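Local coordinates for transcriptional regulator (NtrC family) (PDB 3DZD), which probably activates sigma-54-dependent transcription as an ATP-hydrolysing AAA+ response regulator whose receiver domain controls the ATPase, and is held here in its inactive, ADP-bound state, at residues K137-E140 and I141-L144; A169-I172 and H173-G177; K215-L218 and E219-D222; K317-A320 and K321-K324. All coordinates share one frame; numbering follows the deposited sequence.

Contact 1: K137-E140 and I141-L144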
# COMPACT_ATOMS: atom_id res chain seq x y z
N LYS A 137 -0.22 -33.74 1.07
CA LYS A 137 -1.47 -32.99 0.99
C LYS A 137 -1.23 -31.50 0.74
O LYS A 137 -1.94 -30.87 -0.05
CB LYS A 137 -2.33 -33.23 2.23
CG LYS A 137 -2.96 -34.62 2.23
CD LYS A 137 -3.49 -35.06 3.59
CE LYS A 137 -4.57 -36.12 3.38
NZ LYS A 137 -4.72 -37.09 4.51
N ILE A 138 -0.21 -30.94 1.38
CA ILE A 138 0.13 -29.55 1.16
C ILE A 138 0.76 -29.30 -0.21
O ILE A 138 0.46 -28.31 -0.85
CB ILE A 138 1.06 -29.00 2.23
CG1 ILE A 138 0.38 -29.08 3.60
CG2 ILE A 138 1.46 -27.58 1.88
CD1 ILE A 138 -0.88 -28.23 3.72
N LEU A 139 1.63 -30.20 -0.65
CA LEU A 139 2.22 -30.08 -1.98
C LEU A 139 1.14 -30.13 -3.07
O LEU A 139 1.25 -29.46 -4.09
CB LEU A 139 3.28 -31.16 -2.21
CG LEU A 139 4.46 -31.05 -1.23
CD1 LEU A 139 5.46 -32.18 -1.42
CD2 LEU A 139 5.14 -29.68 -1.37
N GLU A 140 0.10 -30.92 -2.83
CA GLU A 140 -1.02 -31.02 -3.76
C GLU A 140 -1.74 -29.68 -3.90
O GLU A 140 -2.05 -29.24 -5.01
CB GLU A 140 -1.96 -32.12 -3.28
CG GLU A 140 -3.12 -32.44 -4.20
CD GLU A 140 -4.05 -33.50 -3.60
OE1 GLU A 140 -4.15 -33.58 -2.35
OE2 GLU A 140 -4.67 -34.27 -4.39
N ILE A 141 -2.00 -29.02 -2.77
CA ILE A 141 -2.59 -27.67 -2.74
C ILE A 141 -1.68 -26.68 -3.48
O ILE A 141 -2.14 -25.88 -4.30
CB ILE A 141 -2.86 -27.20 -1.29
CG1 ILE A 141 -4.02 -27.99 -0.67
CG2 ILE A 141 -3.14 -25.70 -1.22
CD1 ILE A 141 -4.12 -27.89 0.83
N LYS A 142 -0.38 -26.75 -3.22
CA LYS A 142 0.58 -25.84 -3.85
C LYS A 142 0.60 -25.94 -5.38
O LYS A 142 0.82 -24.93 -6.06
CB LYS A 142 1.98 -26.03 -3.29
CG LYS A 142 2.14 -25.53 -1.87
CD LYS A 142 3.57 -25.70 -1.38
CE LYS A 142 3.78 -25.01 -0.04
NZ LYS A 142 5.00 -25.51 0.65
N ARG A 143 0.37 -27.14 -5.90
CA ARG A 143 0.28 -27.35 -7.35
C ARG A 143 -1.07 -26.89 -7.90
O ARG A 143 -1.18 -26.52 -9.07
CB ARG A 143 0.49 -28.83 -7.70
CG ARG A 143 1.94 -29.28 -7.65
CD ARG A 143 2.11 -30.73 -8.11
NE ARG A 143 1.88 -31.69 -7.03
CZ ARG A 143 0.77 -32.41 -6.89
NH1 ARG A 143 -0.22 -32.27 -7.78
NH2 ARG A 143 0.64 -33.26 -5.88
N LEU A 144 -2.09 -26.93 -7.06
CA LEU A 144 -3.44 -26.61 -7.49
C LEU A 144 -3.65 -25.10 -7.62
O LEU A 144 -4.32 -24.63 -8.54
CB LEU A 144 -4.44 -27.19 -6.50
CG LEU A 144 -5.91 -26.80 -6.67
CD1 LEU A 144 -6.50 -27.45 -7.94
CD2 LEU A 144 -6.71 -27.18 -5.42
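Helix 136-149, the first of the AAA+ ATPase domain, runs beside the bound ADP, and its opening turns pair Ile-138 with Lys-142 and Glu-140 with Arg-143. The backbone sets the pitch: Lys-142 N donates to Ile-138 O over 3.0 Å, with an N-H...O angle of 160°. Along the same bond the aliphatic part of the lysine climbs back towards the N-terminal end, its CG 3.4 Å from Ile-138 O and its CE 4.0 Å from Ile-138 CG2. CG lies anti to the carbonyl carbon (chi1 -72°) and the chain is extended from there on. In this i to i+4 pairing along the helix, the lysine arm thus packs on Ile-138 while its ammonium is held by a hydrogen bond to Gly-133 O and a cation-pi contact with Phe-131. The side chain of Ile-138 is about 6 Å from the bound ADP, while Ile-141, whose CD1 stands 4.4 Å from CD1 of Ile-138, turns to Ile-296 and Leu-298. A different geometry serves Arg-143. Bent at chi3 (-85°), it folds its guanidinium back so that one face meets Glu-140 CA, with NH2 3.5 Å from that atom. The carboxylate reaches away from it, and Glu-140 OE2 stays 5.6 Å from Arg-143 NH2, too far for a salt bridge.

Contact 2: A169-I172 and H173-G177; sequences ARLI and HRYSG
The carbonyl O of His-173 is gripped by three donors at the end of helix 165-176; it is the carbonyl next along the chain from Ile-172 O, which receives Ser-176 N across the contact at 2.8 Å. The firm grip on His-173 O comes from Ser-176 OG, 2.8 Å away and lying in the carbonyl plane on a lone pair; the amides of Ser-176 and Gly-177 add weak bonds. A chi1 of 85° sets the serine hydroxyl between its own backbone N and carbonyl carbon, folded back over the last turn, where it also meets Arg-178 N. Gly-177 then leaves the helix at a positive phi of 92°, where a CB would press on the preceding carbonyl O. Further up, Arg-174 N donates to Arg-170 O at 2.8 Å, nearly straight at 169°. Towards helix 136-149 the contact is apolar: Leu-171 CD2 approaches Tyr-175 CE1 to 4.3 Å, and the tyrosine ring packs on Pro-146 and Ala-149. This is the helix that follows the P-loop of the nucleotide-binding fold, wedged between that neighbour and the sheet, where Ile-172 meets Ile-267 and His-173 ND1 bonds Thr-225 OG1. Arg-170 NH1 and Arg-174 NH2 are 6.3 Å apart; with Glu-166 bridged to the first arginine and Glu-127 to the second, their mutual repulsion is probably offset by local carboxylates.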
# COMPACT_ATOMS: atom_id res chain seq x y z
N ALA A 169 -5.25 -17.67 0.00
CA ALA A 169 -5.99 -16.62 -0.69
C ALA A 169 -5.07 -15.55 -1.32
O ALA A 169 -5.26 -15.16 -2.47
CB ALA A 169 -7.01 -15.98 0.24
N ARG A 170 -4.07 -15.10 -0.57
CA ARG A 170 -3.09 -14.15 -1.10
C ARG A 170 -2.26 -14.76 -2.21
O ARG A 170 -1.95 -14.09 -3.21
CB ARG A 170 -2.16 -13.63 0.01
CG ARG A 170 -2.82 -12.62 0.92
CD ARG A 170 -1.86 -12.07 1.95
NE ARG A 170 -2.58 -11.22 2.91
CZ ARG A 170 -2.94 -9.96 2.67
NH1 ARG A 170 -2.63 -9.39 1.50
NH2 ARG A 170 -3.59 -9.27 3.59
N LEU A 171 -1.89 -16.02 -2.04
CA LEU A 171 -1.16 -16.73 -3.08
C LEU A 171 -1.98 -16.71 -4.35
O LEU A 171 -1.47 -16.36 -5.41
CB LEU A 171 -0.86 -18.16 -2.65
CG LEU A 171 0.22 -18.26 -1.57
CD1 LEU A 171 0.48 -19.72 -1.17
CD2 LEU A 171 1.52 -17.59 -2.02
N ILE A 172 -3.26 -17.08 -4.23
CA ILE A 172 -4.16 -17.13 -5.39
C ILE A 172 -4.23 -15.77 -6.08
O ILE A 172 -4.10 -15.69 -7.30
CB ILE A 172 -5.59 -17.58 -4.97
CG1 ILE A 172 -5.62 -19.07 -4.62
CG2 ILE A 172 -6.59 -17.27 -6.08
CD1 ILE A 172 -6.88 -19.51 -3.92
N HIS A 173 -4.43 -14.72 -5.30
CA HIS A 173 -4.46 -13.37 -5.84
C HIS A 173 -3.16 -13.08 -6.59
O HIS A 173 -3.17 -12.72 -7.78
CB HIS A 173 -4.67 -12.35 -4.73
CG HIS A 173 -4.54 -10.93 -5.17
ND1 HIS A 173 -5.44 -10.32 -6.01
CD2 HIS A 173 -3.59 -10.00 -4.90
CE1 HIS A 173 -5.06 -9.07 -6.24
NE2 HIS A 173 -3.94 -8.85 -5.57
N ARG A 174 -2.04 -13.24 -5.90
CA ARG A 174 -0.71 -13.10 -6.49
C ARG A 174 -0.57 -13.76 -7.86
O ARG A 174 -0.12 -13.13 -8.81
CB ARG A 174 0.34 -13.68 -5.54
CG ARG A 174 1.77 -13.40 -5.96
CD ARG A 174 2.10 -11.93 -5.77
NE ARG A 174 1.77 -11.45 -4.43
CZ ARG A 174 2.63 -11.43 -3.41
NH1 ARG A 174 3.87 -11.85 -3.59
NH2 ARG A 174 2.24 -10.98 -2.22
N TYR A 175 -0.96 -15.03 -7.95
CA TYR A 175 -0.82 -15.80 -9.19
C TYR A 175 -1.86 -15.42 -10.25
O TYR A 175 -1.61 -15.58 -11.44
CB TYR A 175 -0.89 -17.30 -8.92
CG TYR A 175 0.27 -17.85 -8.11
CD1 TYR A 175 0.79 -17.13 -7.04
CD2 TYR A 175 0.83 -19.08 -8.40
CE1 TYR A 175 1.85 -17.62 -6.29
CE2 TYR A 175 1.89 -19.58 -7.65
CZ TYR A 175 2.39 -18.84 -6.60
OH TYR A 175 3.44 -19.32 -5.84
N SER A 176 -3.01 -14.94 -9.80
CA SER A 176 -4.08 -14.56 -10.72
C SER A 176 -3.61 -13.46 -11.67
O SER A 176 -4.02 -13.41 -12.83
CB SER A 176 -5.33 -14.09 -9.96
OG SER A 176 -5.24 -12.71 -9.61
N GLY A 177 -2.75 -12.58 -11.17
CA GLY A 177 -2.21 -11.51 -11.98
C GLY A 177 -3.00 -10.22 -11.91
O GLY A 177 -2.59 -9.21 -12.49

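Contact 3: K215-L218 and E219-D222; sequences KGKL and ELAD
One face of the Glu-219 carboxylate carries the folded arm of Lys-215, whose CE sits 3.2 Å from Glu-219 OE2 while CB comes within 3.8 Å of OE1. The two side chains cross at about a right angle. A bend at chi3 (86°) in the lysine turns its end back across that face, yet NZ remains 4.0 Å from Glu-219 OE2, a long salt bridge. The carboxylate's stronger partner is Arg-253, bridged to OE1, whereas Lys-215 also has a weak, long ion pair with Asp-72 of the second subunit. Next in the chain, Gly-216 takes the N-cap position, and its O receives Leu-220 N at 3.1 Å. At the other end Ala-221 N divides itself between two weak bonds, to Lys-217 O and Leu-218 O, as the helix gives out. Leu-220 packs on Pro-125 of the second subunit as well as on Val-183, and Leu-218 and Ala-221 both rest on Leu-226. Such a single turn, 217-220, leading into strand 225-229 with its Walker B sequence, belongs to the P-loop ATPase fold of sigma-54 activators.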
# COMPACT_ATOMS: atom_id res chain seq x y z
N LYS A 215 -15.96 4.38 1.40
CA LYS A 215 -16.03 3.33 0.38
C LYS A 215 -16.11 1.94 1.01
O LYS A 215 -15.39 1.64 1.97
CB LYS A 215 -14.81 3.40 -0.53
CG LYS A 215 -14.33 4.81 -0.84
CD LYS A 215 -13.09 4.81 -1.72
CE LYS A 215 -13.45 4.73 -3.20
NZ LYS A 215 -12.39 5.32 -4.07
N GLY A 216 -16.97 1.09 0.47
CA GLY A 216 -17.06 -0.28 0.93
C GLY A 216 -15.93 -1.14 0.39
O GLY A 216 -15.27 -0.76 -0.59
N LYS A 217 -15.71 -2.28 1.02
CA LYS A 217 -14.70 -3.23 0.58
C LYS A 217 -14.98 -3.72 -0.84
O LYS A 217 -14.06 -3.96 -1.62
CB LYS A 217 -14.64 -4.43 1.53
CG LYS A 217 -14.50 -4.07 3.00
CD LYS A 217 -13.05 -3.86 3.39
CE LYS A 217 -12.82 -4.18 4.87
NZ LYS A 217 -11.39 -4.08 5.25
N LEU A 218 -16.26 -3.89 -1.17
CA LEU A 218 -16.61 -4.30 -2.54
C LEU A 218 -15.88 -3.39 -3.53
O LEU A 218 -15.22 -3.86 -4.45
CB LEU A 218 -18.12 -4.23 -2.76
CG LEU A 218 -18.93 -5.40 -2.20
CD1 LEU A 218 -20.40 -5.02 -2.02
CD2 LEU A 218 -18.80 -6.59 -3.12
N GLU A 219 -16.00 -2.09 -3.31
CA GLU A 219 -15.41 -1.07 -4.17
C GLU A 219 -13.88 -1.03 -4.09
O GLU A 219 -13.21 -0.78 -5.09
CB GLU A 219 -15.99 0.28 -3.77
CG GLU A 219 -15.54 1.44 -4.62
CD GLU A 219 -16.29 2.70 -4.26
OE1 GLU A 219 -17.19 2.62 -3.39
OE2 GLU A 219 -15.99 3.77 -4.84
N LEU A 220 -13.34 -1.27 -2.90
CA LEU A 220 -11.89 -1.23 -2.70
C LEU A 220 -11.21 -2.40 -3.40
O LEU A 220 -10.00 -2.38 -3.62
CB LEU A 220 -11.55 -1.25 -1.21
CG LEU A 220 -11.85 0.03 -0.43
CD1 LEU A 220 -12.02 -0.25 1.05
CD2 LEU A 220 -10.75 1.05 -0.65
N ALA A 221 -11.99 -3.41 -3.76
CA ALA A 221 -11.44 -4.62 -4.36
C ALA A 221 -11.52 -4.59 -5.88
O ALA A 221 -11.14 -5.56 -6.54
CB ALA A 221 -12.14 -5.85 -3.81
N ASP A 222 -12.00 -3.48 -6.43
CA ASP A 222 -12.10 -3.31 -7.87
C ASP A 222 -10.83 -3.77 -8.58
O ASP A 222 -9.72 -3.36 -8.23
CB ASP A 222 -12.39 -1.85 -8.21
CG ASP A 222 -12.98 -1.67 -9.61
OD1 ASP A 222 -13.47 -2.66 -10.21
OD2 ASP A 222 -12.97 -0.52 -10.10

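Contact 4: K317-A320 and K321-K324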
# COMPACT_ATOMS: atom_id res chain seq x y z
N LYS A 317 13.22 -19.29 13.78
CA LYS A 317 14.20 -18.45 13.11
C LYS A 317 13.69 -17.04 12.97
O LYS A 317 14.38 -16.08 13.32
CB LYS A 317 14.57 -19.01 11.74
CG LYS A 317 15.76 -19.94 11.74
CD LYS A 317 15.55 -21.09 12.71
CE LYS A 317 16.54 -22.22 12.45
NZ LYS A 317 17.94 -21.73 12.56
N LYS A 318 12.48 -16.90 12.44
CA LYS A 318 11.92 -15.59 12.16
C LYS A 318 11.86 -14.71 13.41
O LYS A 318 12.12 -13.50 13.34
CB LYS A 318 10.55 -15.74 11.52
CG LYS A 318 9.72 -14.47 11.51
CD LYS A 318 8.62 -14.56 10.46
CE LYS A 318 7.37 -13.88 10.96
NZ LYS A 318 7.00 -14.43 12.30
N PHE A 319 11.50 -15.31 14.54
CA PHE A 319 11.37 -14.56 15.78
C PHE A 319 12.71 -14.31 16.45
O PHE A 319 13.00 -13.18 16.85
CB PHE A 319 10.39 -15.25 16.74
CG PHE A 319 8.97 -15.24 16.26
CD1 PHE A 319 8.40 -14.08 15.76
CD2 PHE A 319 8.21 -16.40 16.30
CE1 PHE A 319 7.09 -14.07 15.31
CE2 PHE A 319 6.90 -16.40 15.85
CZ PHE A 319 6.34 -15.24 15.35
N ALA A 320 13.53 -15.35 16.57
CA ALA A 320 14.86 -15.22 17.15
C ALA A 320 15.68 -14.13 16.45
O ALA A 320 16.42 -13.38 17.09
CB ALA A 320 15.61 -16.56 17.11
N LYS A 321 15.53 -14.05 15.14
CA LYS A 321 16.19 -13.01 14.37
C LYS A 321 15.58 -11.66 14.72
O LYS A 321 16.29 -10.68 14.95
CB LYS A 321 16.03 -13.29 12.87
CG LYS A 321 17.17 -12.77 11.99
CD LYS A 321 18.40 -13.67 12.08
CE LYS A 321 19.53 -13.18 11.17
NZ LYS A 321 20.30 -12.02 11.73
N GLU A 322 14.26 -11.63 14.79
CA GLU A 322 13.53 -10.37 14.94
C GLU A 322 13.53 -9.81 16.36
O GLU A 322 13.44 -8.60 16.55
CB GLU A 322 12.10 -10.53 14.42
CG GLU A 322 11.22 -9.33 14.64
CD GLU A 322 9.77 -9.61 14.30
OE1 GLU A 322 8.91 -8.74 14.58
OE2 GLU A 322 9.49 -10.71 13.76
N TYR A 323 13.62 -10.68 17.36
CA TYR A 323 13.69 -10.25 18.75
C TYR A 323 15.11 -10.37 19.30
O TYR A 323 15.32 -10.56 20.51
CB TYR A 323 12.72 -11.06 19.63
CG TYR A 323 11.28 -11.05 19.16
CD1 TYR A 323 10.82 -10.09 18.27
CD2 TYR A 323 10.36 -11.99 19.64
CE1 TYR A 323 9.52 -10.07 17.84
CE2 TYR A 323 9.04 -11.98 19.21
CZ TYR A 323 8.62 -11.02 18.30
OH TYR A 323 7.32 -10.98 17.87
N LYS A 324 16.09 -10.27 18.40
CA LYS A 324 17.50 -10.39 18.76
C LYS A 324 17.77 -11.46 19.82
O LYS A 324 18.40 -11.17 20.83
CB LYS A 324 18.03 -9.04 19.27
CG LYS A 324 17.71 -7.84 18.36
CD LYS A 324 18.14 -6.52 19.00
CE LYS A 324 19.62 -6.56 19.39
NZ LYS A 324 20.08 -5.29 20.04
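With CG anti to the carbonyl carbon in both residues, at chi1 -68° for Phe-319 and -55° for Tyr-323, the two side chains lie alongside each other and point the same way from successive turns of helix 307-322. The ring planes differ by only 23°, but the rings, their centroids 5.6 Å from each other, are displaced along one another and overlap little. Phe-319 CD1 does the touching, 4.0 Å from Tyr-323 CZ and 3.9 Å from Tyr-323 OH. The phenol oxygen has its polar partner in Glu-355, and that bond should help to fix the tyrosine's pose. At the edge of the Phe-319 ring, near its plane, stands Glu-322 OE2, 4.1 Å from CD1. Lys-318 NZ is 4.7 Å from Glu-322 OE2, not in contact, though the opposite charges may still attract weakly. The backbone draws the rings' owners together too: Tyr-323 N donates to Phe-319 O over a short 2.6 Å, just as the chain leaves helical geometry. On either side of Tyr-323 in the sequence, Lys-321 NZ bonds Ser-189 O and Lys-324 NZ forms a salt bridge with Glu-230, both of the second subunit, and Arg-348 of the same subunit makes a cation-pi contact with Tyr-323. Within its own lid domain, Phe-319 packs on Lys-351, Glu-355 and Val-358 and Tyr-323 on Ile-359, seating the end of helix 307-322 against helix 346-359.

From the N terminus the four contacts come strictly in series: none nests in or crosses another, and each closes only a local turn or two of its own helix. Contact 1 opens helix 136-149, and contact 2 ends helix 165-176; their nearest atoms are about 6 Å apart, and Ile-145, later on the first helix, packs against the second. Contact 3, centred about 18 Å from contact 2, forms the short helix near the strand 182-186 side of the same sheet. Contact 4 ends helix 307-322 in the lid, its centre about 28 Å from those of contacts 1 and 2. Contacts 3 and 4, about 36 Å apart between centres, both reach the second subunit.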